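Local coordinates for alpha-rhamnosidase (Dictyoglomus thermophilum, PDB 6I60), which probably hydrolyses terminal non-reducing alpha-L-rhamnose residues from alpha-L-rhamnosides, at residues A[551-563]-A[604-616]. Residues are numbered along the deposited sequence; the frame is centred on the assembly and turned at random.
Sequences YWSIYPGDPAWST and IVSFYKYGDWCQP. With AE3 (2-(2-ethoxyethoxy)ethanol), chain H.
Asp558 joins the short helix 559-562 to the loop 604-616 through the two oxygens of one carboxylate, a compact example of how a helix N-cap can also serve a neighbouring loop. On the helix side OD1 accepts from Ala560 N at 2.8 Å, through the lone pair turned away from OD2, and so caps the first turn. On the loop side OD2 takes two successive backbone amides: Lys609 N, 2.8 Å from OD2, arrives nearly along the C-O bond, whereas Tyr610 N, 3.1 Å from OD2, comes from above the carboxylate plane. With CG anti to the backbone N (chi1 -169°), OD1 faces the helix start while OD2 reaches the amides of Lys609 and Tyr610.

A lysine adds a second polar link. Lys609, its chain bent at chi3, brings NZ to Pro556 O, to which it donates a hydrogen bond; that proline follows a cis peptide bond. NZ separately forms a salt bridge with Asp546, whose carboxylate accepts from Tyr610 OH and Asp558 N as well.

Aromatic and apolar contacts complete the junction. Tyr610 CD1 stands over one face of the Trp561 indole, 3.4 Å from Trp561 CE2, with the ring planes oblique at 44°; Tyr610 CB makes a CH-pi contact with the six-membered ring, 3.8 Å from its centroid. Trp561 CH2 meets Trp613 CB at 3.8 Å, at the edge of the Trp561 indole. If Trp561 were an alanine, Tyr610 CB and CD1 would probably lose the face they rest on, and a gap is likely to open beside Trp613. Pro556 CG approaches Phe607 CE1 at 4.2 Å.

Within the six-hairpin glycosidase domain, the start of helix 559-562 is thus joined to the loop 604-616 by two backbone amides on OD2, while OD1 caps the helix; the carboxylate's negative charge is likely to be stabilised by these donors and the helix N-terminus.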
loop_
_atom_site.group_PDB
_atom_site.type_symbol
_atom_site.label_atom_id
_atom_site.label_comp_id
_atom_site.label_asym_id
_atom_site.label_seq_id
_atom_site.Cartn_x
_atom_site.Cartn_y
_atom_site.Cartn_z
ATOM N N TYR A 551 -0.216 -15.527 -9.269
ATOM C CA TYR A 551 0.868 -16.502 -9.316
ATOM C C TYR A 551 0.383 -17.859 -8.822
ATOM O O TYR A 551 0.782 -18.904 -9.349
ATOM C CB TYR A 551 2.057 -16.013 -8.491
ATOM C CG TYR A 551 2.528 -14.625 -8.865
ATOM C CD1 TYR A 551 3.117 -14.380 -10.099
ATOM C CD2 TYR A 551 2.381 -13.559 -7.986
ATOM C CE1 TYR A 551 3.548 -13.112 -10.447
ATOM C CE2 TYR A 551 2.807 -12.286 -8.325
ATOM C CZ TYR A 551 3.391 -12.070 -9.555
ATOM O OH TYR A 551 3.818 -10.808 -9.897
ATOM N N TRP A 552 -0.478 -17.857 -7.807
ATOM C CA TRP A 552 -1.255 -19.024 -7.416
ATOM C C TRP A 552 -2.672 -18.838 -7.945
ATOM O O TRP A 552 -3.361 -17.886 -7.559
ATOM C CB TRP A 552 -1.272 -19.194 -5.898
ATOM C CG TRP A 552 0.051 -19.529 -5.280
ATOM C CD1 TRP A 552 1.204 -19.860 -5.929
ATOM C CD2 TRP A 552 0.354 -19.567 -3.881
ATOM N NE1 TRP A 552 2.208 -20.101 -5.019
ATOM C CE2 TRP A 552 1.710 -19.927 -3.755
ATOM C CE3 TRP A 552 -0.392 -19.330 -2.722
ATOM C CZ2 TRP A 552 2.336 -20.058 -2.517
ATOM C CZ3 TRP A 552 0.231 -19.461 -1.494
ATOM C CH2 TRP A 552 1.582 -19.821 -1.401
ATOM N N SER A 553 -3.105 -19.731 -8.830
ATOM C CA SER A 553 -4.430 -19.617 -9.429
ATOM C C SER A 553 -5.460 -20.208 -8.473
ATOM O O SER A 553 -5.546 -21.430 -8.318
ATOM C CB SER A 553 -4.471 -20.318 -10.784
ATOM O OG SER A 553 -4.140 -19.421 -11.830
ATOM N N ILE A 554 -6.238 -19.345 -7.828
ATOM C CA ILE A 554 -7.323 -19.769 -6.944
ATOM C C ILE A 554 -8.591 -19.092 -7.456
ATOM O O ILE A 554 -8.928 -17.969 -7.072
ATOM C CB ILE A 554 -7.052 -19.437 -5.475
ATOM C CG1 ILE A 554 -5.938 -20.333 -4.934
ATOM C CG2 ILE A 554 -8.299 -19.656 -4.633
ATOM C CD1 ILE A 554 -4.619 -19.633 -4.765
ATOM N N TYR A 555 -9.299 -19.779 -8.350
ATOM C CA TYR A 555 -10.550 -19.310 -8.916
ATOM C C TYR A 555 -11.658 -20.318 -8.641
ATOM O O TYR A 555 -11.433 -21.527 -8.758
ATOM C CB TYR A 555 -10.433 -19.103 -10.433
ATOM C CG TYR A 555 -9.578 -17.936 -10.871
ATOM C CD1 TYR A 555 -8.226 -18.103 -11.143
ATOM C CD2 TYR A 555 -10.130 -16.673 -11.045
ATOM C CE1 TYR A 555 -7.443 -17.041 -11.560
ATOM C CE2 TYR A 555 -9.356 -15.604 -11.462
ATOM C CZ TYR A 555 -8.014 -15.794 -11.719
ATOM O OH TYR A 555 -7.240 -14.733 -12.134
ATOM N N PRO A 556 -12.862 -19.860 -8.269
ATOM C CA PRO A 556 -13.185 -18.454 -8.012
ATOM C C PRO A 556 -12.779 -18.020 -6.610
ATOM O O PRO A 556 -12.256 -18.828 -5.843
ATOM C CB PRO A 556 -14.701 -18.411 -8.176
ATOM C CG PRO A 556 -15.150 -19.769 -7.770
ATOM C CD PRO A 556 -14.049 -20.726 -8.151
ATOM N N GLY A 557 -13.030 -16.761 -6.277
ATOM C CA GLY A 557 -12.600 -16.198 -5.014
ATOM C C GLY A 557 -13.691 -16.209 -3.959
ATOM O O GLY A 557 -14.880 -16.224 -4.268
ATOM N N ASP A 558 -13.263 -16.212 -2.700
ATOM C CA ASP A 558 -14.195 -16.062 -1.596
ATOM C C ASP A 558 -14.825 -14.672 -1.647
ATOM O O ASP A 558 -14.135 -13.690 -1.941
ATOM C CB ASP A 558 -13.476 -16.270 -0.260
ATOM C CG ASP A 558 -14.433 -16.402 0.914
ATOM O OD1 ASP A 558 -15.023 -15.380 1.328
ATOM O OD2 ASP A 558 -14.588 -17.527 1.432
ATOM N N PRO A 559 -16.130 -14.556 -1.392
ATOM C CA PRO A 559 -16.756 -13.221 -1.417
ATOM C C PRO A 559 -16.121 -12.241 -0.446
ATOM O O PRO A 559 -16.007 -11.050 -0.762
ATOM C CB PRO A 559 -18.219 -13.519 -1.066
ATOM C CG PRO A 559 -18.425 -14.935 -1.491
ATOM C CD PRO A 559 -17.122 -15.631 -1.220
ATOM N N ALA A 560 -15.690 -12.709 0.730
ATOM C CA ALA A 560 -14.984 -11.840 1.664
ATOM C C ALA A 560 -13.610 -11.438 1.147
ATOM O O ALA A 560 -13.034 -10.463 1.641
ATOM C CB ALA A 560 -14.844 -12.523 3.024
ATOM N N TRP A 561 -13.074 -12.171 0.174
ATOM C CA TRP A 561 -11.782 -11.870 -0.427
ATOM C C TRP A 561 -11.935 -11.045 -1.702
ATOM O O TRP A 561 -11.319 -9.983 -1.837
ATOM C CB TRP A 561 -11.031 -13.175 -0.722
ATOM C CG TRP A 561 -10.076 -13.598 0.359
ATOM C CD1 TRP A 561 -8.740 -13.835 0.220
ATOM C CD2 TRP A 561 -10.384 -13.839 1.738
ATOM N NE1 TRP A 561 -8.196 -14.206 1.425
ATOM C CE2 TRP A 561 -9.184 -14.215 2.374
ATOM C CE3 TRP A 561 -11.557 -13.774 2.497
ATOM C CZ2 TRP A 561 -9.122 -14.522 3.731
ATOM C CZ3 TRP A 561 -11.493 -14.078 3.844
ATOM C CH2 TRP A 561 -10.285 -14.447 4.446
ATOM N N SER A 562 -12.767 -11.512 -2.635
ATOM C CA SER A 562 -12.934 -10.841 -3.918
ATOM C C SER A 562 -13.592 -9.475 -3.794
ATOM O O SER A 562 -13.597 -8.722 -4.774
ATOM C CB SER A 562 -13.751 -11.720 -4.865
ATOM O OG SER A 562 -13.058 -12.913 -5.178
ATOM N N THR A 563 -14.145 -9.136 -2.628
ATOM C CA THR A 563 -14.731 -7.817 -2.426
ATOM C C THR A 563 -13.697 -6.699 -2.468
ATOM O O THR A 563 -14.082 -5.525 -2.465
ATOM C CB THR A 563 -15.473 -7.770 -1.090
ATOM O OG1 THR A 563 -16.249 -6.568 -1.014
ATOM C CG2 THR A 563 -14.483 -7.800 0.064
ATOM N N ILE A 604 -28.683 -16.571 -1.205
ATOM C CA ILE A 604 -27.815 -16.944 -0.095
ATOM C C ILE A 604 -26.627 -17.649 -0.728
ATOM O O ILE A 604 -26.767 -18.753 -1.271
ATOM C CB ILE A 604 -28.531 -17.829 0.939
ATOM C CG1 ILE A 604 -29.655 -17.045 1.616
ATOM C CG2 ILE A 604 -27.571 -18.325 2.011
ATOM C CD1 ILE A 604 -30.769 -16.648 0.687
ATOM N N VAL A 605 -25.472 -16.985 -0.726
ATOM C CA VAL A 605 -24.259 -17.555 -1.306
ATOM C C VAL A 605 -23.721 -18.569 -0.301
ATOM O O VAL A 605 -23.074 -18.210 0.682
ATOM C CB VAL A 605 -23.224 -16.481 -1.647
ATOM C CG1 VAL A 605 -23.587 -15.784 -2.944
ATOM C CG2 VAL A 605 -23.156 -15.468 -0.548
ATOM N N SER A 606 -24.011 -19.847 -0.539
ATOM C CA SER A 606 -23.533 -20.899 0.344
ATOM C C SER A 606 -22.051 -21.189 0.158
ATOM O O SER A 606 -21.441 -21.804 1.038
ATOM C CB SER A 606 -24.341 -22.179 0.120
ATOM O OG SER A 606 -23.619 -23.314 0.563
ATOM N N PHE A 607 -21.462 -20.764 -0.956
ATOM C CA PHE A 607 -20.056 -21.036 -1.219
ATOM C C PHE A 607 -19.175 -20.119 -0.381
ATOM O O PHE A 607 -19.383 -18.903 -0.343
ATOM C CB PHE A 607 -19.735 -20.858 -2.703
ATOM C CG PHE A 607 -18.259 -20.801 -2.998
ATOM C CD1 PHE A 607 -17.677 -19.635 -3.474
ATOM C CD2 PHE A 607 -17.452 -21.911 -2.788
ATOM C CE1 PHE A 607 -16.317 -19.580 -3.740
ATOM C CE2 PHE A 607 -16.092 -21.860 -3.052
ATOM C CZ PHE A 607 -15.525 -20.694 -3.529
ATOM N N TYR A 608 -18.191 -20.712 0.289
ATOM C CA TYR A 608 -17.188 -19.964 1.031
ATOM C C TYR A 608 -16.021 -20.895 1.315
ATOM O O TYR A 608 -16.199 -22.105 1.472
ATOM C CB TYR A 608 -17.749 -19.390 2.337
ATOM C CG TYR A 608 -17.809 -20.382 3.475
ATOM C CD1 TYR A 608 -18.868 -21.273 3.586
ATOM C CD2 TYR A 608 -16.811 -20.426 4.442
ATOM C CE1 TYR A 608 -18.932 -22.184 4.625
ATOM C CE2 TYR A 608 -16.865 -21.335 5.485
ATOM C CZ TYR A 608 -17.929 -22.211 5.571
ATOM O OH TYR A 608 -17.992 -23.117 6.606
ATOM N N LYS A 609 -14.828 -20.317 1.371
ATOM C CA LYS A 609 -13.616 -21.061 1.689
ATOM C C LYS A 609 -12.992 -20.647 3.009
ATOM O O LYS A 609 -12.614 -21.508 3.805
ATOM C CB LYS A 609 -12.585 -20.892 0.568
ATOM C CG LYS A 609 -13.051 -21.419 -0.777
ATOM C CD LYS A 609 -12.016 -21.164 -1.855
ATOM C CE LYS A 609 -12.101 -19.738 -2.367
ATOM N NZ LYS A 609 -11.554 -19.613 -3.745
ATOM N N TYR A 610 -12.892 -19.346 3.265
ATOM C CA TYR A 610 -12.246 -18.823 4.459
ATOM C C TYR A 610 -13.229 -18.236 5.459
ATOM O O TYR A 610 -13.209 -18.611 6.636
ATOM C CB TYR A 610 -11.204 -17.766 4.062
ATOM C CG TYR A 610 -10.429 -18.125 2.816
ATOM C CD1 TYR A 610 -10.482 -17.321 1.684
ATOM C CD2 TYR A 610 -9.649 -19.274 2.768
ATOM C CE1 TYR A 610 -9.778 -17.649 0.542
ATOM C CE2 TYR A 610 -8.940 -19.610 1.629
ATOM C CZ TYR A 610 -9.009 -18.794 0.520
ATOM O OH TYR A 610 -8.308 -19.125 -0.616
ATOM N N GLY A 611 -14.097 -17.326 5.020
ATOM C CA GLY A 611 -15.037 -16.707 5.939
ATOM C C GLY A 611 -14.316 -15.894 6.994
ATOM O O GLY A 611 -13.311 -15.228 6.722
ATOM N N ASP A 612 -14.831 -15.947 8.222
ATOM C CA ASP A 612 -14.185 -15.302 9.367
ATOM C C ASP A 612 -12.904 -16.071 9.682
ATOM O O ASP A 612 -12.850 -16.933 10.561
ATOM C CB ASP A 612 -15.126 -15.257 10.564
ATOM C CG ASP A 612 -14.873 -14.062 11.460
ATOM O OD1 ASP A 612 -14.198 -13.110 11.015
ATOM O OD2 ASP A 612 -15.351 -14.075 12.613
ATOM N N TRP A 613 -11.851 -15.741 8.936
ATOM C CA TRP A 613 -10.588 -16.462 9.025
ATOM C C TRP A 613 -9.908 -16.216 10.368
ATOM O O TRP A 613 -9.760 -15.069 10.803
ATOM C CB TRP A 613 -9.669 -16.027 7.885
ATOM C CG TRP A 613 -8.572 -16.990 7.544
ATOM C CD1 TRP A 613 -7.231 -16.739 7.557
ATOM C CD2 TRP A 613 -8.722 -18.347 7.111
ATOM N NE1 TRP A 613 -6.535 -17.858 7.169
ATOM C CE2 TRP A 613 -7.427 -18.858 6.889
ATOM C CE3 TRP A 613 -9.822 -19.179 6.896
ATOM C CZ2 TRP A 613 -7.206 -20.163 6.457
ATOM C CZ3 TRP A 613 -9.600 -20.473 6.467
ATOM C CH2 TRP A 613 -8.303 -20.953 6.251
ATOM N N CYS A 614 -9.505 -17.305 11.024
ATOM C CA CYS A 614 -8.668 -17.269 12.223
ATOM C C CYS A 614 -9.374 -16.577 13.392
ATOM O O CYS A 614 -8.927 -15.552 13.911
ATOM C CB CYS A 614 -7.318 -16.611 11.926
ATOM S SG CYS A 614 -6.283 -17.586 10.825
ATOM N N GLN A 615 -10.494 -17.165 13.801
ATOM C CA GLN A 615 -11.089 -16.814 15.076
ATOM C C GLN A 615 -10.236 -17.404 16.198
ATOM O O GLN A 615 -9.442 -18.318 15.964
ATOM C CB GLN A 615 -12.524 -17.334 15.155
ATOM C CG GLN A 615 -13.383 -16.985 13.949
ATOM C CD GLN A 615 -14.817 -17.462 14.094
ATOM O OE1 GLN A 615 -15.079 -18.512 14.683
ATOM N NE2 GLN A 615 -15.755 -16.689 13.558
ATOM N N PRO A 616 -10.358 -16.880 17.418
ATOM C CA PRO A 616 -9.535 -17.396 18.525
ATOM C C PRO A 616 -9.710 -18.896 18.707
ATOM O O PRO A 616 -10.819 -19.394 18.918
ATOM C CB PRO A 616 -10.048 -16.611 19.738
ATOM C CG PRO A 616 -10.559 -15.345 19.165
ATOM C CD PRO A 616 -11.137 -15.695 17.823
HETATM C C2 AE3 H . -7.514 -19.364 -14.742
HETATM O O2 AE3 H . -8.641 -20.141 -14.393
HETATM C C3 AE3 H . -8.398 -21.533 -14.427
HETATM C C4 AE3 H . -9.729 -22.258 -14.408
HETATM O O3 AE3 H . -10.514 -21.753 -13.347
HETATM C C5 AE3 H . -11.711 -22.478 -13.145
HETATM C C6 AE3 H . -12.348 -22.037 -11.841
HETATM O O4 AE3 H . -13.386 -22.945 -11.497
#